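Local coordinates for protein glycosyltransferase (Streptomyces halstedii, PDB 3WAD) that is a glycosyltransferase with the two-domain GT-B fold, in which two parallel-sheet, Rossmann-like halves face each other across a cleft, at residues Phe152-Trp157 against Glu346-Glu351; Ala209-Ser214 against Asp397-Leu402; Pro220-Arg225 against Gly407-Val412. All coordinates share one frame; numbering follows the deposited sequence.

Contact 1. Residues Phe152-Trp157 against Glu346-Glu351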
ATOM      1  N   PHE B 152      10.084   2.761  16.454  1.00 19.49           N
ATOM      2  CA  PHE B 152      10.125   1.490  15.709  1.00 20.33           C
ATOM      3  C   PHE B 152      10.347   0.348  16.743  1.00 20.51           C
ATOM      4  O   PHE B 152      10.501  -0.837  16.392  1.00 21.19           O
ATOM      5  CB  PHE B 152      11.262   1.597  14.632  1.00 20.38           C
ATOM      6  CG  PHE B 152      12.609   1.828  15.236  1.00 18.76           C
ATOM      7  CD1 PHE B 152      13.319   0.731  15.791  1.00 22.56           C
ATOM      8  CD2 PHE B 152      13.133   3.101  15.326  1.00 20.21           C
ATOM      9  CE1 PHE B 152      14.548   0.965  16.428  1.00 18.56           C
ATOM     10  CE2 PHE B 152      14.278   3.335  15.936  1.00 18.24           C
ATOM     11  CZ  PHE B 152      15.016   2.265  16.499  1.00 19.04           C
ATOM     12  N   GLY B 153      10.314   0.697  18.031  1.00 21.98           N
ATOM     13  CA  GLY B 153      10.322  -0.289  19.155  1.00 20.89           C
ATOM     14  C   GLY B 153      10.164   0.620  20.366  1.00 22.04           C
ATOM     15  O   GLY B 153       9.590   1.712  20.263  1.00 22.52           O
ATOM     16  N   LEU B 154      10.732   0.237  21.499  1.00 22.28           N
ATOM     17  CA  LEU B 154      10.819   1.161  22.624  1.00 23.52           C
ATOM     18  C   LEU B 154      11.688   2.405  22.427  1.00 24.64           C
ATOM     19  O   LEU B 154      12.585   2.459  21.581  1.00 23.30           O
ATOM     20  CB  LEU B 154      11.271   0.399  23.891  1.00 24.84           C
ATOM     21  CG  LEU B 154      10.586  -0.912  24.310  1.00 25.67           C
ATOM     22  CD1 LEU B 154      11.161  -1.370  25.706  1.00 26.09           C
ATOM     23  CD2 LEU B 154       9.065  -0.900  24.361  1.00 25.24           C
ATOM     24  N   ASP B 155      11.391   3.442  23.190  1.00 23.72           N
ATOM     25  CA  ASP B 155      12.064   4.718  23.019  1.00 24.55           C
ATOM     26  C   ASP B 155      13.347   4.805  23.871  1.00 24.47           C
ATOM     27  O   ASP B 155      13.393   5.568  24.838  1.00 25.16           O
ATOM     28  CB  ASP B 155      11.094   5.858  23.344  1.00 24.20           C
ATOM     29  CG  ASP B 155      11.619   7.206  22.922  1.00 26.07           C
ATOM     30  OD1 ASP B 155      12.669   7.354  22.198  1.00 24.13           O
ATOM     31  OD2 ASP B 155      10.933   8.161  23.313  1.00 27.83           O
ATOM     32  N   GLN B 156      14.371   4.013  23.507  1.00 23.82           N
ATOM     33  CA  GLN B 156      15.642   4.029  24.209  1.00 24.45           C
ATOM     34  C   GLN B 156      16.192   5.435  24.231  1.00 25.03           C
ATOM     35  O   GLN B 156      16.791   5.887  25.221  1.00 26.20           O
ATOM     36  CB  GLN B 156      16.660   3.124  23.488  1.00 23.69           C
ATOM     37  CG  GLN B 156      16.332   1.644  23.479  1.00 24.09           C
ATOM     38  CD  GLN B 156      16.356   0.953  24.857  1.00 25.73           C
ATOM     39  OE1 GLN B 156      16.392   1.600  25.912  1.00 25.92           O
ATOM     40  NE2 GLN B 156      16.374  -0.413  24.827  1.00 24.06           N
ATOM     41  N   TRP B 157      16.050   6.138  23.098  1.00 23.89           N
ATOM     42  CA  TRP B 157      16.711   7.426  22.959  1.00 24.90           C
ATOM     43  C   TRP B 157      16.015   8.419  23.867  1.00 23.60           C
ATOM     44  O   TRP B 157      16.695   9.219  24.511  1.00 22.12           O
ATOM     45  CB  TRP B 157      16.586   7.897  21.499  1.00 26.41           C
ATOM     46  CG  TRP B 157      17.404   9.104  21.065  1.00 27.79           C
ATOM     47  CD1 TRP B 157      16.924  10.361  20.761  1.00 27.98           C
ATOM     48  CD2 TRP B 157      18.823   9.136  20.782  1.00 28.08           C
ATOM     49  NE1 TRP B 157      17.965  11.171  20.333  1.00 29.94           N
ATOM     50  CE2 TRP B 157      19.133  10.450  20.341  1.00 27.04           C
ATOM     51  CE3 TRP B 157      19.863   8.217  20.956  1.00 28.97           C
ATOM     52  CZ2 TRP B 157      20.437  10.841  19.972  1.00 29.52           C
ATOM     53  CZ3 TRP B 157      21.181   8.586  20.574  1.00 28.94           C
ATOM     54  CH2 TRP B 157      21.450   9.908  20.087  1.00 29.08           C
ATOM     55  N   GLU B 346      15.272  -5.877  22.515  1.00 25.00           N
ATOM     56  CA  GLU B 346      14.717  -7.205  22.538  1.00 25.80           C
ATOM     57  C   GLU B 346      14.789  -7.844  23.931  1.00 25.42           C
ATOM     58  O   GLU B 346      13.865  -8.579  24.321  1.00 26.70           O
ATOM     59  CB  GLU B 346      15.427  -8.106  21.511  1.00 27.33           C
ATOM     60  CG  GLU B 346      15.357  -7.606  20.120  1.00 26.97           C
ATOM     61  CD  GLU B 346      16.617  -6.853  19.765  1.00 28.90           C
ATOM     62  OE1 GLU B 346      17.110  -5.978  20.515  1.00 28.03           O
ATOM     63  OE2 GLU B 346      17.163  -7.189  18.718  1.00 32.32           O
ATOM     64  N   GLY B 347      15.858  -7.591  24.671  1.00 24.61           N
ATOM     65  CA  GLY B 347      16.070  -8.202  26.011  1.00 25.41           C
ATOM     66  C   GLY B 347      14.979  -7.728  26.968  1.00 26.16           C
ATOM     67  O   GLY B 347      14.309  -8.504  27.658  1.00 28.56           O
ATOM     68  N   TYR B 348      14.749  -6.431  26.935  1.00 26.63           N
ATOM     69  CA  TYR B 348      13.902  -5.770  27.888  1.00 27.11           C
ATOM     70  C   TYR B 348      12.447  -6.083  27.585  1.00 26.13           C
ATOM     71  O   TYR B 348      11.683  -6.386  28.492  1.00 27.14           O
ATOM     72  CB  TYR B 348      14.179  -4.273  27.875  1.00 27.73           C
ATOM     73  CG  TYR B 348      13.242  -3.512  28.796  1.00 31.38           C
ATOM     74  CD1 TYR B 348      13.699  -3.063  30.013  1.00 33.10           C
ATOM     75  CD2 TYR B 348      11.910  -3.245  28.426  1.00 31.26           C
ATOM     76  CE1 TYR B 348      12.891  -2.336  30.837  1.00 32.99           C
ATOM     77  CE2 TYR B 348      11.088  -2.522  29.231  1.00 32.83           C
ATOM     78  CZ  TYR B 348      11.585  -2.098  30.453  1.00 31.86           C
ATOM     79  OH  TYR B 348      10.819  -1.370  31.278  1.00 30.00           O
ATOM     80  N   VAL B 349      12.071  -6.062  26.308  1.00 24.85           N
ATOM     81  CA  VAL B 349      10.707  -6.435  25.927  1.00 23.92           C
ATOM     82  C   VAL B 349      10.478  -7.936  26.176  1.00 25.84           C
ATOM     83  O   VAL B 349       9.387  -8.342  26.581  1.00 24.65           O
ATOM     84  CB  VAL B 349      10.456  -6.103  24.489  1.00 24.44           C
ATOM     85  CG1 VAL B 349       9.129  -6.755  23.979  1.00 23.26           C
ATOM     86  CG2 VAL B 349      10.428  -4.543  24.317  1.00 21.53           C
ATOM     87  N   ALA B 350      11.514  -8.763  25.958  1.00 24.33           N
ATOM     88  CA  ALA B 350      11.348 -10.201  26.225  1.00 26.07           C
ATOM     89  C   ALA B 350      10.889 -10.454  27.687  1.00 27.58           C
ATOM     90  O   ALA B 350       9.964 -11.228  27.935  1.00 26.88           O
ATOM     91  CB  ALA B 350      12.600 -11.002  25.907  1.00 24.88           C
ATOM     92  N   GLU B 351      11.488  -9.726  28.625  1.00 29.96           N
ATOM     93  CA  GLU B 351      11.157  -9.921  30.049  1.00 32.30           C
ATOM     94  C   GLU B 351       9.767  -9.457  30.344  1.00 32.03           C
ATOM     95  O   GLU B 351       9.077 -10.107  31.115  1.00 32.46           O
ATOM     96  CB  GLU B 351      12.135  -9.155  30.889  1.00 32.03           C
ATOM     97  CG  GLU B 351      12.459  -9.742  32.206  1.00 41.44           C
ATOM     98  CD  GLU B 351      13.831  -9.189  32.571  1.00 52.81           C
ATOM     99  OE1 GLU B 351      14.557  -8.887  31.569  1.00 54.61           O
ATOM    100  OE2 GLU B 351      14.161  -8.998  33.782  1.00 56.00           O
TER
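Leu154 is received by two consecutive residues of helix 346-355, Tyr348 and Val349, and its CD1 methyl touches both. The leucine side chain lies at about a right angle to that of Tyr348: CD1 comes obliquely onto the CD2-CE2 side of the ring, 3.4 Å from Tyr348 CD2 and 3.7 Å from Tyr348 CE2. Against Val349 the approach is oblique, with Val349 CG2 at 3.5 Å from Leu154 CD1 and 3.6 Å from Leu154 CG. The tyrosine ring reaches this place because its CG is anti to the backbone N (chi1 176°), while the touching branch of Val349 lies beside its own backbone N. In a GT-B fold this is a contact between domains: the loop after strand 147-150 of the N-terminal half meets the first turns of a helix in the C-terminal half. Polar bonds fix the backbone that carries the leucine, since Leu154 N binds Asp345 OD1 and Leu154 O accepts from Trp344 NE1. Asp155 then N-caps the following helix through Gly158 N, and Met213 packs against both Leu154 and Val349.

Contact 2. Residues Ala209-Ser214 against Asp397-Leu402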
ATOM      1  N   ALA B 209       4.967   0.297  20.069  1.00 21.90           N
ATOM      2  CA  ALA B 209       4.888  -0.723  21.116  1.00 23.54           C
ATOM      3  C   ALA B 209       3.652  -0.343  22.024  1.00 25.55           C
ATOM      4  O   ALA B 209       3.384   0.860  22.233  1.00 24.08           O
ATOM      5  CB  ALA B 209       6.193  -0.709  21.948  1.00 22.77           C
ATOM      6  N   PRO B 210       2.909  -1.362  22.509  1.00 26.27           N
ATOM      7  CA  PRO B 210       1.810  -1.169  23.491  1.00 27.89           C
ATOM      8  C   PRO B 210       2.253  -0.498  24.772  1.00 28.37           C
ATOM      9  O   PRO B 210       3.388  -0.709  25.231  1.00 27.95           O
ATOM     10  CB  PRO B 210       1.316  -2.569  23.775  1.00 28.64           C
ATOM     11  CG  PRO B 210       1.852  -3.463  22.623  1.00 28.05           C
ATOM     12  CD  PRO B 210       3.096  -2.786  22.142  1.00 25.72           C
ATOM     13  N   PRO B 211       1.382   0.405  25.309  1.00 28.57           N
ATOM     14  CA  PRO B 211       1.716   1.222  26.475  1.00 27.78           C
ATOM     15  C   PRO B 211       2.176   0.341  27.616  1.00 25.60           C
ATOM     16  O   PRO B 211       3.095   0.697  28.307  1.00 25.88           O
ATOM     17  CB  PRO B 211       0.365   1.887  26.845  1.00 28.60           C
ATOM     18  CG  PRO B 211      -0.268   2.182  25.473  1.00 28.70           C
ATOM     19  CD  PRO B 211       0.090   0.809  24.718  1.00 29.64           C
ATOM     20  N   TRP B 212       1.601  -0.820  27.778  1.00 26.97           N
ATOM     21  CA  TRP B 212       1.981  -1.676  28.974  1.00 29.38           C
ATOM     22  C   TRP B 212       3.446  -2.124  28.986  1.00 30.39           C
ATOM     23  O   TRP B 212       3.915  -2.515  30.003  1.00 29.68           O
ATOM     24  CB  TRP B 212       1.074  -2.888  29.136  1.00 29.53           C
ATOM     25  CG  TRP B 212       1.167  -3.926  28.029  1.00 30.31           C
ATOM     26  CD1 TRP B 212       0.342  -4.021  26.936  1.00 34.14           C
ATOM     27  CD2 TRP B 212       2.063  -5.025  27.949  1.00 32.40           C
ATOM     28  NE1 TRP B 212       0.698  -5.099  26.167  1.00 35.33           N
ATOM     29  CE2 TRP B 212       1.754  -5.731  26.753  1.00 33.56           C
ATOM     30  CE3 TRP B 212       3.147  -5.479  28.756  1.00 33.82           C
ATOM     31  CZ2 TRP B 212       2.480  -6.876  26.326  1.00 33.06           C
ATOM     32  CZ3 TRP B 212       3.857  -6.604  28.336  1.00 33.06           C
ATOM     33  CH2 TRP B 212       3.494  -7.312  27.137  1.00 33.22           C
ATOM     34  N   MET B 213       4.148  -2.088  27.859  1.00 30.90           N
ATOM     35  CA  MET B 213       5.529  -2.530  27.857  1.00 31.58           C
ATOM     36  C   MET B 213       6.469  -1.365  27.581  1.00 32.07           C
ATOM     37  O   MET B 213       7.672  -1.560  27.524  1.00 31.82           O
ATOM     38  CB  MET B 213       5.797  -3.684  26.850  1.00 31.05           C
ATOM     39  CG  MET B 213       5.406  -3.333  25.406  1.00 32.42           C
ATOM     40  SD  MET B 213       6.119  -4.453  24.120  1.00 32.38           S
ATOM     41  CE  MET B 213       7.629  -3.637  23.940  1.00 32.43           C
ATOM     42  N   SER B 214       5.938  -0.152  27.409  1.00 33.79           N
ATOM     43  CA  SER B 214       6.796   0.990  27.087  1.00 34.26           C
ATOM     44  C   SER B 214       7.503   1.575  28.315  1.00 34.09           C
ATOM     45  O   SER B 214       7.032   1.365  29.441  1.00 33.49           O
ATOM     46  CB  SER B 214       6.011   2.075  26.410  1.00 34.58           C
ATOM     47  OG  SER B 214       5.497   1.578  25.162  1.00 40.34           O
ATOM     48  N   ASP B 397      -5.897  -5.129  20.466  1.00 25.84           N
ATOM     49  CA  ASP B 397      -7.066  -4.848  19.576  1.00 29.49           C
ATOM     50  C   ASP B 397      -7.793  -3.553  19.930  1.00 29.46           C
ATOM     51  O   ASP B 397      -8.435  -2.940  19.078  1.00 30.21           O
ATOM     52  CB  ASP B 397      -8.103  -5.988  19.567  1.00 28.39           C
ATOM     53  CG  ASP B 397      -7.625  -7.246  18.771  1.00 35.86           C
ATOM     54  OD1 ASP B 397      -6.723  -7.129  17.877  1.00 38.79           O
ATOM     55  OD2 ASP B 397      -8.132  -8.374  19.064  1.00 37.14           O
ATOM     56  N   ALA B 398      -7.680  -3.167  21.190  1.00 30.99           N
ATOM     57  CA  ALA B 398      -8.376  -2.016  21.792  1.00 32.07           C
ATOM     58  C   ALA B 398      -7.552  -0.773  21.696  1.00 32.53           C
ATOM     59  O   ALA B 398      -8.023   0.293  22.099  1.00 32.53           O
ATOM     60  CB  ALA B 398      -8.703  -2.324  23.295  1.00 31.50           C
ATOM     61  N   LEU B 399      -6.302  -0.866  21.199  1.00 30.10           N
ATOM     62  CA  LEU B 399      -5.546   0.368  20.969  1.00 29.23           C
ATOM     63  C   LEU B 399      -6.072   1.232  19.808  1.00 27.97           C
ATOM     64  O   LEU B 399      -6.819   0.773  18.972  1.00 28.17           O
ATOM     65  CB  LEU B 399      -4.037   0.067  20.769  1.00 29.65           C
ATOM     66  CG  LEU B 399      -3.285  -0.488  21.967  1.00 30.87           C
ATOM     67  CD1 LEU B 399      -1.841  -0.972  21.485  1.00 25.75           C
ATOM     68  CD2 LEU B 399      -3.154   0.653  22.976  1.00 26.65           C
ATOM     69  N   PRO B 400      -5.629   2.486  19.698  1.00 27.92           N
ATOM     70  CA  PRO B 400      -6.324   3.224  18.640  1.00 27.68           C
ATOM     71  C   PRO B 400      -5.990   2.717  17.211  1.00 28.65           C
ATOM     72  O   PRO B 400      -4.819   2.448  16.875  1.00 28.40           O
ATOM     73  CB  PRO B 400      -5.899   4.657  18.829  1.00 27.36           C
ATOM     74  CG  PRO B 400      -5.167   4.739  20.164  1.00 28.02           C
ATOM     75  CD  PRO B 400      -4.799   3.332  20.569  1.00 28.64           C
ATOM     76  N   SER B 401      -7.045   2.547  16.429  1.00 27.32           N
ATOM     77  CA  SER B 401      -7.002   2.030  15.102  1.00 29.07           C
ATOM     78  C   SER B 401      -6.142   2.955  14.260  1.00 27.42           C
ATOM     79  O   SER B 401      -5.888   4.096  14.651  1.00 28.57           O
ATOM     80  CB  SER B 401      -8.431   2.009  14.545  1.00 28.21           C
ATOM     81  OG  SER B 401      -8.732   3.303  14.086  1.00 31.03           O
ATOM     82  N   LEU B 402      -5.700   2.517  13.079  1.00 27.37           N
ATOM     83  CA  LEU B 402      -4.958   3.474  12.240  1.00 26.04           C
ATOM     84  C   LEU B 402      -5.803   4.696  11.795  1.00 27.11           C
ATOM     85  O   LEU B 402      -5.279   5.802  11.704  1.00 23.78           O
ATOM     86  CB  LEU B 402      -4.294   2.788  11.003  1.00 28.00           C
ATOM     87  CG  LEU B 402      -2.839   2.260  11.101  1.00 27.48           C
ATOM     88  CD1 LEU B 402      -2.505   1.954  12.504  1.00 28.07           C
ATOM     89  CD2 LEU B 402      -2.765   0.964  10.300  1.00 29.15           C
TER
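This is a small apolar contact between a loop of the N-terminal half of the GT-B fold and the connection by which the chain crosses back to that half, partly buried and burying 101 Å² summed over both sides. The loop, after strand 204-206, presents Pro210 and Pro211; the connection joins helix 384-397 to helix 402-415 and presents Leu399. The evidence that these three residues carry it is that every approach within 4.5 Å involves a methyl of Leu399. Leu399 reaches end-on to the CD-CG side of the Pro211 ring: Leu399 CD2 comes to 3.7 Å from Pro211 CD and 4.1 Å from Pro211 CG. The second methyl, Leu399 CD1, lies between Pro210 CA and Pro211 CD, 4.2 Å from each. The fork is sent across by a first torsion of -66°, which puts CG anti to the carbonyl carbon, and by a nearly extended chi2 of 170°. Pro211 opens a short 3-10 segment, 211-213, whose turn is closed by Met213 N bonding to Pro210 O at 3.1 Å. Beyond the prolines, Trp212 packs on Ile392 and stands in a cation-pi relation to Arg356, both in the C-terminal half. The carbon-carbon approaches are those of ordinary van der Waals packing, which implies an attraction without directional demand: the ring shapes and the two methyls set the fit, whereas directional bonds are supplied nearby, where Arg225 binds the backbone of Asp397 and Pro400.

Contact 3. Residues Pro220-Arg225 against Gly407-Val412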
ATOM      1  N   PRO B 220       4.414  13.119  26.327  1.00 41.24           N
ATOM      2  CA  PRO B 220       3.349  12.214  25.950  1.00 40.97           C
ATOM      3  C   PRO B 220       3.697  11.597  24.563  1.00 39.64           C
ATOM      4  O   PRO B 220       4.574  12.113  23.831  1.00 40.75           O
ATOM      5  CB  PRO B 220       2.111  13.128  25.926  1.00 41.70           C
ATOM      6  CG  PRO B 220       2.606  14.530  26.291  1.00 41.69           C
ATOM      7  CD  PRO B 220       4.078  14.523  26.043  1.00 41.80           C
ATOM      8  N   ALA B 221       3.079  10.465  24.257  1.00 38.39           N
ATOM      9  CA  ALA B 221       3.353   9.675  23.044  1.00 35.73           C
ATOM     10  C   ALA B 221       1.994   9.279  22.596  1.00 34.95           C
ATOM     11  O   ALA B 221       1.190   8.860  23.430  1.00 35.76           O
ATOM     12  CB  ALA B 221       4.122   8.379  23.373  1.00 35.33           C
ATOM     13  N   LEU B 222       1.729   9.342  21.304  1.00 32.71           N
ATOM     14  CA  LEU B 222       0.485   8.792  20.787  1.00 30.87           C
ATOM     15  C   LEU B 222       0.770   7.299  20.734  1.00 31.01           C
ATOM     16  O   LEU B 222       1.890   6.888  20.404  1.00 28.91           O
ATOM     17  CB  LEU B 222       0.263   9.316  19.375  1.00 31.30           C
ATOM     18  CG  LEU B 222       0.006  10.824  19.243  1.00 33.33           C
ATOM     19  CD1 LEU B 222       0.168  11.196  17.783  1.00 32.92           C
ATOM     20  CD2 LEU B 222      -1.437  11.018  19.667  1.00 32.25           C
ATOM     21  N   SER B 223      -0.223   6.501  21.090  1.00 30.13           N
ATOM     22  CA  SER B 223      -0.152   5.092  20.889  1.00 31.01           C
ATOM     23  C   SER B 223      -1.089   4.692  19.776  1.00 30.56           C
ATOM     24  O   SER B 223      -1.899   5.520  19.271  1.00 30.53           O
ATOM     25  CB  SER B 223      -0.442   4.348  22.189  1.00 32.51           C
ATOM     26  OG  SER B 223      -1.794   4.551  22.591  1.00 35.35           O
ATOM     27  N   MET B 224      -0.948   3.442  19.372  1.00 28.88           N
ATOM     28  CA  MET B 224      -1.509   2.969  18.122  1.00 29.08           C
ATOM     29  C   MET B 224      -1.543   1.438  18.143  1.00 26.85           C
ATOM     30  O   MET B 224      -0.748   0.804  18.804  1.00 27.19           O
ATOM     31  CB  MET B 224      -0.724   3.550  16.952  1.00 29.44           C
ATOM     32  CG  MET B 224      -0.726   2.729  15.719  1.00 30.39           C
ATOM     33  SD  MET B 224       0.293   3.481  14.496  1.00 32.86           S
ATOM     34  CE  MET B 224       1.928   3.234  15.213  1.00 29.77           C
ATOM     35  N   ARG B 225      -2.582   0.880  17.548  1.00 26.17           N
ATOM     36  CA  ARG B 225      -2.672  -0.543  17.285  1.00 24.24           C
ATOM     37  C   ARG B 225      -1.768  -0.813  16.046  1.00 24.51           C
ATOM     38  O   ARG B 225      -2.239  -0.964  14.913  1.00 25.78           O
ATOM     39  CB  ARG B 225      -4.118  -0.907  16.992  1.00 22.95           C
ATOM     40  CG  ARG B 225      -4.377  -2.423  16.898  1.00 22.73           C
ATOM     41  CD  ARG B 225      -5.818  -2.736  16.756  1.00 26.82           C
ATOM     42  NE  ARG B 225      -6.334  -2.183  15.477  1.00 27.10           N
ATOM     43  CZ  ARG B 225      -7.602  -1.881  15.220  1.00 35.22           C
ATOM     44  NH1 ARG B 225      -8.529  -2.031  16.168  1.00 28.51           N
ATOM     45  NH2 ARG B 225      -7.945  -1.393  14.027  1.00 33.34           N
ATOM     46  N   GLY B 407      -6.544  10.536  12.516  1.00 28.52           N
ATOM     47  CA  GLY B 407      -7.332  11.648  13.057  1.00 30.08           C
ATOM     48  C   GLY B 407      -6.515  12.444  14.043  1.00 30.44           C
ATOM     49  O   GLY B 407      -6.577  13.630  14.026  1.00 29.38           O
ATOM     50  N   GLU B 408      -5.691  11.780  14.866  1.00 31.63           N
ATOM     51  CA  GLU B 408      -4.765  12.518  15.726  1.00 30.72           C
ATOM     52  C   GLU B 408      -3.705  13.243  14.972  1.00 30.52           C
ATOM     53  O   GLU B 408      -3.248  14.309  15.386  1.00 30.57           O
ATOM     54  CB  GLU B 408      -4.054  11.584  16.718  1.00 30.73           C
ATOM     55  CG  GLU B 408      -4.962  10.872  17.582  1.00 35.18           C
ATOM     56  CD  GLU B 408      -5.412  11.703  18.776  1.00 42.87           C
ATOM     57  OE1 GLU B 408      -5.154  12.949  18.858  1.00 40.02           O
ATOM     58  OE2 GLU B 408      -6.101  11.082  19.625  1.00 50.45           O
ATOM     59  N   LEU B 409      -3.229  12.644  13.870  1.00 29.71           N
ATOM     60  CA  LEU B 409      -2.159  13.273  13.155  1.00 27.47           C
ATOM     61  C   LEU B 409      -2.682  14.570  12.482  1.00 26.20           C
ATOM     62  O   LEU B 409      -1.937  15.509  12.270  1.00 24.46           O
ATOM     63  CB  LEU B 409      -1.589  12.292  12.080  1.00 28.45           C
ATOM     64  CG  LEU B 409      -0.752  11.131  12.688  1.00 28.74           C
ATOM     65  CD1 LEU B 409      -0.313  10.154  11.607  1.00 30.23           C
ATOM     66  CD2 LEU B 409       0.428  11.638  13.463  1.00 22.48           C
ATOM     67  N   VAL B 410      -3.940  14.535  12.052  1.00 26.78           N
ATOM     68  CA  VAL B 410      -4.584  15.733  11.467  1.00 26.58           C
ATOM     69  C   VAL B 410      -4.703  16.763  12.594  1.00 27.31           C
ATOM     70  O   VAL B 410      -4.466  17.927  12.331  1.00 28.80           O
ATOM     71  CB  VAL B 410      -5.948  15.391  10.814  1.00 26.56           C
ATOM     72  CG1 VAL B 410      -6.839  16.642  10.555  1.00 30.13           C
ATOM     73  CG2 VAL B 410      -5.740  14.628   9.475  1.00 25.36           C
ATOM     74  N   ARG B 411      -5.029  16.343  13.834  1.00 29.27           N
ATOM     75  CA  ARG B 411      -5.089  17.333  14.954  1.00 30.52           C
ATOM     76  C   ARG B 411      -3.724  17.884  15.245  1.00 30.24           C
ATOM     77  O   ARG B 411      -3.619  19.022  15.633  1.00 30.99           O
ATOM     78  CB  ARG B 411      -5.753  16.769  16.208  1.00 31.29           C
ATOM     79  CG  ARG B 411      -7.296  16.544  15.981  1.00 37.80           C
ATOM     80  CD  ARG B 411      -8.049  16.084  17.207  1.00 45.37           C
ATOM     81  NE  ARG B 411      -8.905  14.921  16.893  1.00 53.33           N
ATOM     82  CZ  ARG B 411      -8.591  13.643  17.151  1.00 56.10           C
ATOM     83  NH1 ARG B 411      -7.433  13.334  17.735  1.00 58.12           N
ATOM     84  NH2 ARG B 411      -9.432  12.661  16.831  1.00 56.33           N
ATOM     85  N   VAL B 412      -2.652  17.097  15.050  1.00 28.97           N
ATOM     86  CA  VAL B 412      -1.279  17.646  15.212  1.00 27.05           C
ATOM     87  C   VAL B 412      -1.015  18.679  14.164  1.00 25.84           C
ATOM     88  O   VAL B 412      -0.447  19.727  14.478  1.00 25.29           O
ATOM     89  CB  VAL B 412      -0.060  16.600  15.087  1.00 26.52           C
ATOM     90  CG1 VAL B 412       1.310  17.332  14.834  1.00 29.73           C
ATOM     91  CG2 VAL B 412       0.068  15.836  16.322  1.00 28.85           C
TER
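Leu222 reaches across to Glu408 and Leu409 of helix 402-415, and its side chain can be followed outward atom by atom. CB leaves the backbone in the direction of the helix but stops short of it. CG, anti to the carbonyl carbon (chi1 -66°), also makes no close approach to the helical segment; beyond it the two methyls spread over different residues. CD2 meets the aliphatic part of Glu408, at 4.0 Å from Glu408 CB and 4.1 Å from Glu408 CG. Glu408 CD is likewise 4.1 Å from Leu222 CD2, because the glutamate chain is bent at chi2 (-82°) and its carboxylate carbon curls back alongside the methyl; the two side chains pass each other at a slant. CD1 takes the other direction, toward Leu409 CD2 at 4.4 Å, a looser approach, with Val412 CG2 farther off at 4.9 Å. Leu222 therefore rests on one successive pair of helical residues and faces the position one turn later. Glu408 offers its carbon chain to the contact, and its OE1 makes a long, weak ion pair with Arg415. The 128 Å² buried between the segments comes mostly from Leu222, which contributes 71 Å². Within the N-terminal domain, the short, weakly bonded strand 221-222 is one of the two edge strands of the seven-stranded parallel sheet within this chain, bonded through the backbone of Leu222 to Thr205 and Ala207. As in other GT-B proteins, the C-terminal helix crosses back to pack on that domain: Leu409 lies on Leu126 and Ile128 of strand 126-130, Val412 touches Leu126 and Thr204, and Leu222 leans on Leu206 of strand 204-206.

From the N terminus, the chain passes 152-157, 209-214 and 220-225 in the N-terminal half, and then returns to them in the same order through 346-351, 397-402 and 407-412. Each contact closes a loop of more than 180 residues, and every pair of loops crosses; none is nested. The loops of contacts 2 and 3 take in the whole second parallel sheet, that of contact 1 all of it but strand 359-361. Contact 1 ties a loop of the first domain to a helix of the second, contact 2 holds the crossover connection to the first domain, and contact 3 sets the final helix on the first sheet. Contact 2 touches both of the others, whereas contacts 1 and 3 stay about 7 Å apart at their nearest atoms.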